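Local coordinates for alginate lyase (Chitinophaga sp. MD30, PDB 6KCW), which cleaves the polysaccharide alginate by beta-elimination, as a lyase of polysaccharide lyase family 36 that probably uses a lysine as both catalytic base and acid, at residues L74-R79 with Y163-Y168; G89-F94 with T115-W120; F211-G216 with I230-L235. One frame throughout, in Å; residues are numbered along the deposited sequence.

Contact 1. Residues L74-R79 with Y163-Y168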
loop_
_atom_site.group_PDB
_atom_site.type_symbol
_atom_site.label_atom_id
_atom_site.label_comp_id
_atom_site.label_asym_id
_atom_site.label_seq_id
_atom_site.Cartn_x
_atom_site.Cartn_y
_atom_site.Cartn_z
ATOM N N LEU A 74 -10.336 2.314 1.625
ATOM C CA LEU A 74 -9.699 3.610 1.442
ATOM C C LEU A 74 -9.679 3.946 -0.041
ATOM O O LEU A 74 -9.904 3.085 -0.899
ATOM C CB LEU A 74 -8.283 3.659 2.059
ATOM C CG LEU A 74 -7.199 2.623 1.754
ATOM C CD1 LEU A 74 -6.536 2.881 0.401
ATOM C CD2 LEU A 74 -6.157 2.642 2.854
ATOM N N ASP A 75 -9.428 5.220 -0.322
ATOM C CA ASP A 75 -9.332 5.760 -1.672
ATOM C C ASP A 75 -8.205 6.780 -1.696
ATOM O O ASP A 75 -7.998 7.513 -0.727
ATOM C CB ASP A 75 -10.642 6.455 -2.137
ATOM C CG ASP A 75 -11.676 5.480 -2.678
ATOM O OD1 ASP A 75 -12.411 4.865 -1.867
ATOM O OD2 ASP A 75 -11.762 5.328 -3.918
ATOM N N TYR A 76 -7.494 6.834 -2.813
ATOM C CA TYR A 76 -6.434 7.810 -3.001
ATOM C C TYR A 76 -6.111 7.852 -4.481
ATOM O O TYR A 76 -6.484 6.952 -5.244
ATOM C CB TYR A 76 -5.174 7.470 -2.191
ATOM C CG TYR A 76 -4.501 6.182 -2.619
ATOM C CD1 TYR A 76 -4.862 4.972 -2.048
ATOM C CD2 TYR A 76 -3.522 6.178 -3.607
ATOM C CE1 TYR A 76 -4.256 3.795 -2.433
ATOM C CE2 TYR A 76 -2.931 5.012 -4.009
ATOM C CZ TYR A 76 -3.300 3.822 -3.415
ATOM O OH TYR A 76 -2.705 2.647 -3.800
ATOM N N ASP A 77 -5.424 8.913 -4.878
ATOM C CA ASP A 77 -4.879 9.023 -6.218
ATOM C C ASP A 77 -3.375 8.878 -6.147
ATOM O O ASP A 77 -2.748 9.235 -5.146
ATOM C CB ASP A 77 -5.239 10.360 -6.871
ATOM C CG ASP A 77 -6.712 10.484 -7.122
ATOM O OD1 ASP A 77 -7.306 9.491 -7.600
ATOM O OD2 ASP A 77 -7.277 11.556 -6.822
ATOM N N VAL A 78 -2.806 8.347 -7.213
ATOM C CA VAL A 78 -1.372 8.138 -7.279
ATOM C C VAL A 78 -0.924 8.405 -8.704
ATOM O O VAL A 78 -1.639 8.092 -9.661
ATOM C CB VAL A 78 -0.985 6.721 -6.807
ATOM C CG1 VAL A 78 -1.784 5.669 -7.552
ATOM C CG2 VAL A 78 0.510 6.509 -6.976
ATOM N N ARG A 79 0.237 9.044 -8.835
ATOM C CA ARG A 79 0.823 9.393 -10.119
ATOM C C ARG A 79 2.324 9.174 -10.027
ATOM O O ARG A 79 2.958 9.640 -9.075
ATOM C CB ARG A 79 0.525 10.853 -10.477
ATOM C CG ARG A 79 0.564 11.172 -11.965
ATOM C CD ARG A 79 1.307 12.476 -12.219
ATOM N NE ARG A 79 1.024 13.477 -11.197
ATOM C CZ ARG A 79 1.894 14.408 -10.817
ATOM N NH1 ARG A 79 3.107 14.445 -11.369
ATOM N NH2 ARG A 79 1.563 15.283 -9.874
ATOM N N TYR A 163 -3.798 7.733 -11.330
ATOM C CA TYR A 163 -4.618 6.540 -11.177
ATOM C C TYR A 163 -5.337 6.602 -9.837
ATOM O O TYR A 163 -4.690 6.740 -8.791
ATOM C CB TYR A 163 -3.755 5.284 -11.273
ATOM C CG TYR A 163 -3.156 5.088 -12.642
ATOM C CD1 TYR A 163 -3.871 4.456 -13.662
ATOM C CD2 TYR A 163 -1.888 5.546 -12.921
ATOM C CE1 TYR A 163 -3.315 4.286 -14.925
ATOM C CE2 TYR A 163 -1.327 5.381 -14.167
ATOM C CZ TYR A 163 -2.029 4.754 -15.162
ATOM O OH TYR A 163 -1.424 4.611 -16.391
ATOM N N HIS A 164 -6.669 6.532 -9.870
ATOM C CA HIS A 164 -7.423 6.424 -8.629
ATOM C C HIS A 164 -7.492 4.972 -8.186
ATOM O O HIS A 164 -7.804 4.085 -8.989
ATOM C CB HIS A 164 -8.840 6.973 -8.761
ATOM C CG HIS A 164 -9.555 7.047 -7.448
ATOM N ND1 HIS A 164 -9.425 8.119 -6.591
ATOM C CD2 HIS A 164 -10.364 6.162 -6.820
ATOM C CE1 HIS A 164 -10.137 7.900 -5.501
ATOM N NE2 HIS A 164 -10.716 6.718 -5.613
ATOM N N VAL A 165 -7.218 4.743 -6.901
ATOM C CA VAL A 165 -7.184 3.416 -6.300
ATOM C C VAL A 165 -8.233 3.361 -5.197
ATOM O O VAL A 165 -8.251 4.227 -4.307
ATOM C CB VAL A 165 -5.790 3.105 -5.731
ATOM C CG1 VAL A 165 -5.659 1.630 -5.369
ATOM C CG2 VAL A 165 -4.710 3.557 -6.704
ATOM N N HIS A 166 -9.114 2.362 -5.271
ATOM C CA HIS A 166 -10.008 1.983 -4.182
ATOM C C HIS A 166 -9.589 0.613 -3.639
ATOM O O HIS A 166 -9.368 -0.331 -4.411
ATOM C CB HIS A 166 -11.466 1.943 -4.658
ATOM C CG HIS A 166 -12.425 1.459 -3.617
ATOM N ND1 HIS A 166 -12.835 2.246 -2.562
ATOM C CD2 HIS A 166 -13.031 0.262 -3.451
ATOM C CE1 HIS A 166 -13.659 1.555 -1.794
ATOM N NE2 HIS A 166 -13.788 0.345 -2.306
ATOM N N VAL A 167 -9.468 0.508 -2.315
ATOM C CA VAL A 167 -9.139 -0.745 -1.645
ATOM C C VAL A 167 -10.234 -1.046 -0.630
ATOM O O VAL A 167 -10.694 -0.145 0.077
ATOM C CB VAL A 167 -7.759 -0.678 -0.959
ATOM C CG1 VAL A 167 -7.632 -1.739 0.103
ATOM C CG2 VAL A 167 -6.642 -0.795 -1.984
ATOM N N TYR A 168 -10.664 -2.304 -0.582
ATOM C CA TYR A 168 -11.663 -2.779 0.367
ATOM C C TYR A 168 -11.176 -4.089 0.958
ATOM O O TYR A 168 -10.727 -4.973 0.218
ATOM C CB TYR A 168 -13.026 -2.997 -0.304
ATOM C CG TYR A 168 -14.048 -3.686 0.581
ATOM C CD1 TYR A 168 -14.391 -3.151 1.813
ATOM C CD2 TYR A 168 -14.690 -4.852 0.172
ATOM C CE1 TYR A 168 -15.330 -3.756 2.624
ATOM C CE2 TYR A 168 -15.636 -5.474 0.984
ATOM C CZ TYR A 168 -15.952 -4.912 2.211
ATOM O OH TYR A 168 -16.876 -5.506 3.042
#

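Contact 2. Residues G89-F94 with T115-W120. With PO4 (phosphate ion), chain B.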
loop_
_atom_site.group_PDB
_atom_site.type_symbol
_atom_site.label_atom_id
_atom_site.label_comp_id
_atom_site.label_asym_id
_atom_site.label_seq_id
_atom_site.Cartn_x
_atom_site.Cartn_y
_atom_site.Cartn_z
ATOM N N GLY A 89 10.379 -2.742 -9.653
ATOM C CA GLY A 89 9.081 -2.518 -9.059
ATOM C C GLY A 89 9.229 -2.204 -7.591
ATOM O O GLY A 89 10.328 -2.015 -7.082
ATOM N N GLY A 90 8.103 -2.147 -6.900
ATOM C CA GLY A 90 8.125 -1.868 -5.481
ATOM C C GLY A 90 6.709 -1.665 -4.985
ATOM O O GLY A 90 5.745 -1.842 -5.730
ATOM N N LYS A 91 6.610 -1.265 -3.720
ATOM C CA LYS A 91 5.329 -1.006 -3.073
ATOM C C LYS A 91 4.902 0.452 -3.286
ATOM O O LYS A 91 5.734 1.360 -3.368
ATOM C CB LYS A 91 5.415 -1.329 -1.573
ATOM C CG LYS A 91 5.337 -2.828 -1.194
ATOM C CD LYS A 91 6.443 -3.666 -1.853
ATOM C CE LYS A 91 6.542 -5.083 -1.305
ATOM N NZ LYS A 91 7.444 -5.861 -2.193
ATOM N N VAL A 92 3.589 0.669 -3.360
ATOM C CA VAL A 92 3.027 1.983 -3.665
ATOM C C VAL A 92 1.678 2.109 -2.968
ATOM O O VAL A 92 0.953 1.133 -2.806
ATOM C CB VAL A 92 2.895 2.189 -5.198
ATOM C CG1 VAL A 92 1.950 1.156 -5.810
ATOM C CG2 VAL A 92 2.441 3.605 -5.530
ATOM N N GLY A 93 1.353 3.324 -2.534
ATOM C CA GLY A 93 0.010 3.636 -2.073
ATOM C C GLY A 93 -0.355 3.047 -0.717
ATOM O O GLY A 93 0.462 2.519 0.019
ATOM N N PHE A 94 -1.644 3.133 -0.419
ATOM C CA PHE A 94 -2.182 2.874 0.906
ATOM C C PHE A 94 -2.902 1.535 0.933
ATOM O O PHE A 94 -3.750 1.264 0.078
ATOM C CB PHE A 94 -3.128 4.005 1.314
ATOM C CG PHE A 94 -2.427 5.328 1.511
ATOM C CD1 PHE A 94 -2.137 6.138 0.431
ATOM C CD2 PHE A 94 -2.043 5.740 2.778
ATOM C CE1 PHE A 94 -1.486 7.350 0.613
ATOM C CE2 PHE A 94 -1.394 6.947 2.970
ATOM C CZ PHE A 94 -1.105 7.753 1.890
ATOM N N THR A 115 -1.295 -8.885 4.890
ATOM C CA THR A 115 -1.463 -7.511 4.417
ATOM C C THR A 115 -2.124 -7.484 3.047
ATOM O O THR A 115 -1.990 -8.415 2.247
ATOM C CB THR A 115 -0.149 -6.732 4.295
ATOM O OG1 THR A 115 0.801 -7.512 3.554
ATOM C CG2 THR A 115 0.390 -6.344 5.658
ATOM N N LEU A 116 -2.824 -6.378 2.781
ATOM C CA LEU A 116 -3.334 -6.032 1.461
ATOM C C LEU A 116 -2.566 -4.774 1.059
ATOM O O LEU A 116 -2.854 -3.683 1.555
ATOM C CB LEU A 116 -4.848 -5.809 1.508
ATOM C CG LEU A 116 -5.764 -5.947 0.276
ATOM C CD1 LEU A 116 -7.209 -5.634 0.646
ATOM C CD2 LEU A 116 -5.303 -5.054 -0.879
ATOM N N ARG A 117 -1.564 -4.927 0.193
ATOM C CA ARG A 117 -0.842 -3.793 -0.379
ATOM C C ARG A 117 -0.846 -3.918 -1.897
ATOM O O ARG A 117 -1.388 -4.873 -2.466
ATOM C CB ARG A 117 0.603 -3.695 0.147
ATOM C CG ARG A 117 0.695 -3.447 1.640
ATOM C CD ARG A 117 2.133 -3.581 2.163
ATOM N NE ARG A 117 2.776 -4.805 1.708
ATOM C CZ ARG A 117 4.076 -5.051 1.822
ATOM N NH1 ARG A 117 4.887 -4.167 2.389
ATOM N NH2 ARG A 117 4.571 -6.189 1.367
ATOM N N MET A 118 -0.230 -2.934 -2.556
ATOM C CA MET A 118 -0.194 -2.876 -4.010
ATOM C C MET A 118 1.216 -2.541 -4.468
ATOM O O MET A 118 1.949 -1.813 -3.789
ATOM C CB MET A 118 -1.196 -1.832 -4.572
ATOM C CG MET A 118 -1.356 -1.872 -6.103
ATOM S SD MET A 118 -2.581 -0.719 -6.775
ATOM C CE MET A 118 -1.765 0.859 -6.449
ATOM N N MET A 119 1.587 -3.078 -5.630
ATOM C CA MET A 119 2.898 -2.843 -6.211
ATOM C C MET A 119 2.760 -2.356 -7.645
ATOM O O MET A 119 1.737 -2.564 -8.299
ATOM C CB MET A 119 3.761 -4.107 -6.222
ATOM C CG MET A 119 4.103 -4.662 -4.872
ATOM S SD MET A 119 5.271 -6.019 -5.077
ATOM C CE MET A 119 6.685 -5.263 -5.881
ATOM N N TRP A 120 3.811 -1.698 -8.127
ATOM C CA TRP A 120 4.075 -1.657 -9.554
ATOM C C TRP A 120 5.183 -2.666 -9.850
ATOM O O TRP A 120 5.916 -3.091 -8.951
ATOM C CB TRP A 120 4.439 -0.241 -10.022
ATOM C CG TRP A 120 5.867 0.109 -9.876
ATOM C CD1 TRP A 120 6.842 -0.031 -10.817
ATOM C CD2 TRP A 120 6.500 0.673 -8.722
ATOM N NE1 TRP A 120 8.048 0.399 -10.319
ATOM C CE2 TRP A 120 7.867 0.834 -9.032
ATOM C CE3 TRP A 120 6.047 1.046 -7.451
ATOM C CZ2 TRP A 120 8.784 1.363 -8.121
ATOM C CZ3 TRP A 120 6.957 1.573 -6.549
ATOM C CH2 TRP A 120 8.310 1.727 -6.891
HETATM P P PO4 B . 8.018 -8.371 0.647
HETATM O O1 PO4 B . 7.664 -7.136 1.436
HETATM O O2 PO4 B . 9.286 -8.974 1.214
HETATM O O3 PO4 B . 8.325 -8.029 -0.793
HETATM O O4 PO4 B . 6.886 -9.403 0.768
#

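Contact 3. Residues F211-G216 with I230-L235. With CA (calcium ion), chain C.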
loop_
_atom_site.group_PDB
_atom_site.type_symbol
_atom_site.label_atom_id
_atom_site.label_comp_id
_atom_site.label_asym_id
_atom_site.label_seq_id
_atom_site.Cartn_x
_atom_site.Cartn_y
_atom_site.Cartn_z
ATOM N N PHE A 211 1.261 2.619 4.536
ATOM C CA PHE A 211 1.650 3.635 3.555
ATOM C C PHE A 211 3.081 3.302 3.158
ATOM O O PHE A 211 4.040 3.839 3.720
ATOM C CB PHE A 211 1.518 5.044 4.113
ATOM C CG PHE A 211 1.891 6.113 3.132
ATOM C CD1 PHE A 211 1.743 5.899 1.767
ATOM C CD2 PHE A 211 2.404 7.333 3.566
ATOM C CE1 PHE A 211 2.094 6.882 0.858
ATOM C CE2 PHE A 211 2.755 8.321 2.661
ATOM C CZ PHE A 211 2.606 8.093 1.307
ATOM N N HIS A 212 3.221 2.387 2.204
ATOM C CA HIS A 212 4.522 1.869 1.805
ATOM C C HIS A 212 4.864 2.382 0.414
ATOM O O HIS A 212 4.122 2.126 -0.546
ATOM C CB HIS A 212 4.539 0.339 1.850
ATOM C CG HIS A 212 4.440 -0.221 3.236
ATOM N ND1 HIS A 212 4.596 -1.559 3.509
ATOM C CD2 HIS A 212 4.199 0.379 4.425
ATOM C CE1 HIS A 212 4.452 -1.763 4.806
ATOM N NE2 HIS A 212 4.205 -0.603 5.383
ATOM N N THR A 213 5.969 3.132 0.320
ATOM C CA THR A 213 6.534 3.598 -0.947
ATOM C C THR A 213 8.012 3.244 -0.930
ATOM O O THR A 213 8.824 4.000 -0.387
ATOM C CB THR A 213 6.351 5.091 -1.143
ATOM O OG1 THR A 213 4.983 5.449 -0.897
ATOM C CG2 THR A 213 6.727 5.480 -2.571
ATOM N N PHE A 214 8.363 2.096 -1.511
ATOM C CA PHE A 214 9.757 1.676 -1.544
ATOM C C PHE A 214 9.971 0.687 -2.681
ATOM O O PHE A 214 9.033 0.040 -3.160
ATOM C CB PHE A 214 10.189 1.081 -0.203
ATOM C CG PHE A 214 9.534 -0.236 0.141
ATOM C CD1 PHE A 214 8.287 -0.274 0.755
ATOM C CD2 PHE A 214 10.200 -1.442 -0.102
ATOM C CE1 PHE A 214 7.711 -1.489 1.107
ATOM C CE2 PHE A 214 9.628 -2.656 0.234
ATOM C CZ PHE A 214 8.382 -2.683 0.842
ATOM N N ARG A 215 11.221 0.607 -3.126
ATOM C CA ARG A 215 11.624 -0.338 -4.155
ATOM C C ARG A 215 11.987 -1.680 -3.524
ATOM O O ARG A 215 12.548 -1.737 -2.425
ATOM C CB ARG A 215 12.810 0.198 -4.957
ATOM C CG ARG A 215 12.524 1.447 -5.767
ATOM C CD ARG A 215 13.627 1.689 -6.787
ATOM N NE ARG A 215 13.487 2.979 -7.438
ATOM C CZ ARG A 215 12.845 3.187 -8.587
ATOM N NH1 ARG A 215 12.276 2.179 -9.241
ATOM N NH2 ARG A 215 12.777 4.407 -9.086
ATOM N N GLY A 216 11.665 -2.759 -4.226
ATOM C CA GLY A 216 11.928 -4.091 -3.729
ATOM C C GLY A 216 10.665 -4.826 -3.327
ATOM O O GLY A 216 9.613 -4.210 -3.191
ATOM N N ILE A 230 6.993 9.761 -6.571
ATOM C CA ILE A 230 5.612 9.308 -6.671
ATOM C C ILE A 230 4.742 10.318 -5.933
ATOM O O ILE A 230 5.121 10.817 -4.866
ATOM C CB ILE A 230 5.439 7.885 -6.085
ATOM C CG1 ILE A 230 6.285 6.871 -6.862
ATOM C CG2 ILE A 230 3.972 7.465 -6.066
ATOM C CD1 ILE A 230 6.550 5.600 -6.112
ATOM N N TYR A 231 3.585 10.636 -6.498
ATOM C CA TYR A 231 2.703 11.643 -5.926
ATOM C C TYR A 231 1.366 11.022 -5.548
ATOM O O TYR A 231 0.723 10.368 -6.374
ATOM C CB TYR A 231 2.486 12.784 -6.912
ATOM C CG TYR A 231 3.749 13.434 -7.443
ATOM C CD1 TYR A 231 4.438 12.885 -8.520
ATOM C CD2 TYR A 231 4.234 14.610 -6.891
ATOM C CE1 TYR A 231 5.576 13.490 -9.022
ATOM C CE2 TYR A 231 5.368 15.219 -7.389
ATOM C CZ TYR A 231 6.027 14.653 -8.451
ATOM O OH TYR A 231 7.152 15.252 -8.941
ATOM N N TYR A 232 0.944 11.244 -4.306
ATOM C CA TYR A 232 -0.356 10.822 -3.810
ATOM C C TYR A 232 -1.245 12.034 -3.535
ATOM O O TYR A 232 -0.766 13.147 -3.291
ATOM C CB TYR A 232 -0.203 9.980 -2.535
ATOM C CG TYR A 232 0.759 8.814 -2.680
ATOM C CD1 TYR A 232 0.369 7.639 -3.320
ATOM C CD2 TYR A 232 2.055 8.880 -2.172
ATOM C CE1 TYR A 232 1.243 6.571 -3.450
ATOM C CE2 TYR A 232 2.928 7.827 -2.312
ATOM C CZ TYR A 232 2.514 6.671 -2.950
ATOM O OH TYR A 232 3.375 5.612 -3.091
ATOM N N ASP A 233 -2.558 11.801 -3.551
ATOM C CA ASP A 233 -3.520 12.863 -3.291
ATOM C C ASP A 233 -4.849 12.255 -2.860
ATOM O O ASP A 233 -5.160 11.099 -3.173
ATOM C CB ASP A 233 -3.722 13.738 -4.532
ATOM C CG ASP A 233 -4.178 15.142 -4.191
ATOM O OD1 ASP A 233 -4.637 15.352 -3.045
ATOM O OD2 ASP A 233 -4.069 16.027 -5.072
ATOM N N ASN A 234 -5.627 13.058 -2.128
ATOM C CA ASN A 234 -7.053 12.807 -1.920
ATOM C C ASN A 234 -7.311 11.495 -1.183
ATOM O O ASN A 234 -8.158 10.692 -1.585
ATOM C CB ASN A 234 -7.798 12.832 -3.256
ATOM C CG ASN A 234 -7.720 14.185 -3.937
ATOM O OD1 ASN A 234 -7.961 15.212 -3.311
ATOM N ND2 ASN A 234 -7.368 14.194 -5.217
ATOM N N LEU A 235 -6.598 11.292 -0.075
ATOM C CA LEU A 235 -6.731 10.072 0.708
ATOM C C LEU A 235 -7.997 10.123 1.551
ATOM O O LEU A 235 -8.162 11.026 2.375
ATOM C CB LEU A 235 -5.516 9.880 1.614
ATOM C CG LEU A 235 -5.691 8.714 2.597
ATOM C CD1 LEU A 235 -5.708 7.363 1.878
ATOM C CD2 LEU A 235 -4.633 8.739 3.674
HETATM CA CA CA C . -4.514 17.826 -3.153
HETATM O O HOH W 1 -4.681 19.322 -4.659
HETATM O O HOH W 2 -7.121 17.433 -3.579
#

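Contact 1. Residues L74-R79 with Y163-Y168
Asp75 and Asp77 of one strand meet His164 and His166 of the other on the polar face of a sheet in which their two strands are neighbours. Residues 74-79 and 163-168 run antiparallel, their short axes 150° apart, and three hydrogen-bonded pairs, Leu74 with Val167, Tyr76 with Val165 and Val78 with Tyr163, each exchange two N-H...O bonds. Within them Val165 N donates to Tyr76 O over 2.9 Å, almost straight at 174°. Between these pairs lie the non-hydrogen-bonded pairs Asp75 with His166 and Asp77 with His164, where CA-H groups point at carbonyls, as Asp75 CA does at Val165 O (3.2 Å).

Carboxylates and imidazoles form a chain across the polar face. His166 ND1 bonds to Asp75 OD1 over 2.7 Å, the oxygen lying in the ring plane while the nitrogen stands above the carboxylate plane. His164 NE2 faces OD2 of the same carboxylate at 2.4 Å, too short to be taken at face value, so Asp75 appears to link two rings. His164 ND1 donates to Asp77 OD1 at 2.7 Å, which restrains the ring's rotation, probably with help from the OD2 side. Asp77 OD2 goes on to Asn234.

The apolar side chains gather on the face bearing Leu74, Tyr76, Val78, Val165 and Val167. Tyr76, its CG wedged between the backbone N and carbonyl carbon (chi1 65°), lies alongside Val165, whose CB sits over the ring face, 3.8 Å from its centroid. Val78 CG1 touches Val165 CG2 at 3.7 Å.

The Asp/His face is partly exposed, whereas Leu74, Tyr76, Val165 and Val167 pack on Phe94, Phe96, Leu116 and Met118 of the second sheet, as in a concanavalin-like beta-sandwich.

Contact 2. Residues G89-F94 with T115-W120
Lys91 reaches past Arg117 and Met119 to a bound phosphate ion, probably taken up from the crystallisation liquor. Its CB stands 4.1 Å from Met118 O. CG, anti to the carbonyl carbon (chi1 -78°), lies over one face of the Arg117 guanidinium, 3.8 Å above its plane and offset toward the rim. The bend at chi2 brings CD beside Met119 CG, the two side chains running the same way, and CE then comes 3.5 Å from Arg117 NH2. At the tip, NZ donates to phosphate O3 over 2.7 Å and lies near Met119 SD; it is also bonded to Gly216 O. Arg117 NH2 grips phosphate O1 in the plane of the guanidinium with a nearly straight bond (170°), while NH1 is hydrogen-bonded to His212 ND1. Tyr133 OH adds a third bond to the ion, consistent with a pocket suited to an anion.

Further along, Trp120 lays its indole face on the glycine backbone: Gly89 CA is 3.6 Å from the centroid of the five-membered ring, and Gly90 N lies over the middle of the indole. Trp120 and Gly90 exchange two backbone bonds.

Strand 89-92 lies between two strands, its backbone bonded to Met118 and Trp120 of 113-122 on one side and, through Lys91, to Phe214 of 206-215 on the other; strand 128-135 flanks the far edge of 113-122, and Val92 and Trp120 pack on strand 228-241 of the other sheet.

Contact 3. Residues F211-G216 with I230-L235
The Phe211 and Tyr232 rings form an offset edge-to-face pair, with the edge of Phe211 turned to a face of Tyr232; the Phe211 ring is also stacked with Phe94. The planes of Phe211 and Tyr232 stand 79° apart and their centroids are 5.1 Å from each other. Phe211 CE1 lies 3.4 Å above the tyrosine plane, displaced toward the rim, and is closest to Tyr232 CE2; CZ, the next atom of the Phe211 edge, also approaches Tyr232 CD2 and CE2. In the plane of the Phe211 ring, Tyr232 CD2 sits at the edge. With CG anti to the backbone N (chi1 -179°), Phe211 swings its ring across to the tyrosine.

The polar contact lies at the hydroxyl end of the Tyr232 ring. Thr213 OG1 and Tyr232 OH are 2.7 Å apart and hydrogen-bonded, the two side chains coming from opposite directions; Tyr232 OH also takes the backbone N-H of Gly93. Beside that bond, Thr213 CG2 meets Ile230 CD1 tip to tip at 3.5 Å. With the short axes 10.1 Å apart, side chains alone join strand 211-215 to strand 230-235, each belonging to a different sheet.

On the strand of Tyr232, the next residue, Asp233, holds a calcium ion through both carboxylate oxygens, OD1 at 2.5 Å and OD2 at 2.7 Å, with two waters and Asn9, Asn11 and Gly43 completing the site.

The hydroxyl pair lets Tyr232 OH and Thr213 OG1 sit within otherwise apolar packing between the sheets, OH being met by Thr213 OG1 and Gly93 N, while the calcium ties Asp233 to the segments around Asn9 and Gly43.

In the fold
From the N terminus, the chain runs through strand 71-80, whose residues 74-79 pair with 163-168 to close contact 1, the longest of the loops, 83 residues between its segments. Inside that span the chain makes strand 89-92 and returns along 113-122, so contact 2 closes a shorter loop wholly within the first. Contact 3 follows both in series, joining 211-216 to 230-235 over 13 residues; none of the three cross. Contact 1 pairs strands in one sheet, contact 2 in the other, and contact 3 spans the two. Strand 228-241 lies next to 71-80, and 206-215 next to 89-92, so contact 3 ties both pairings together.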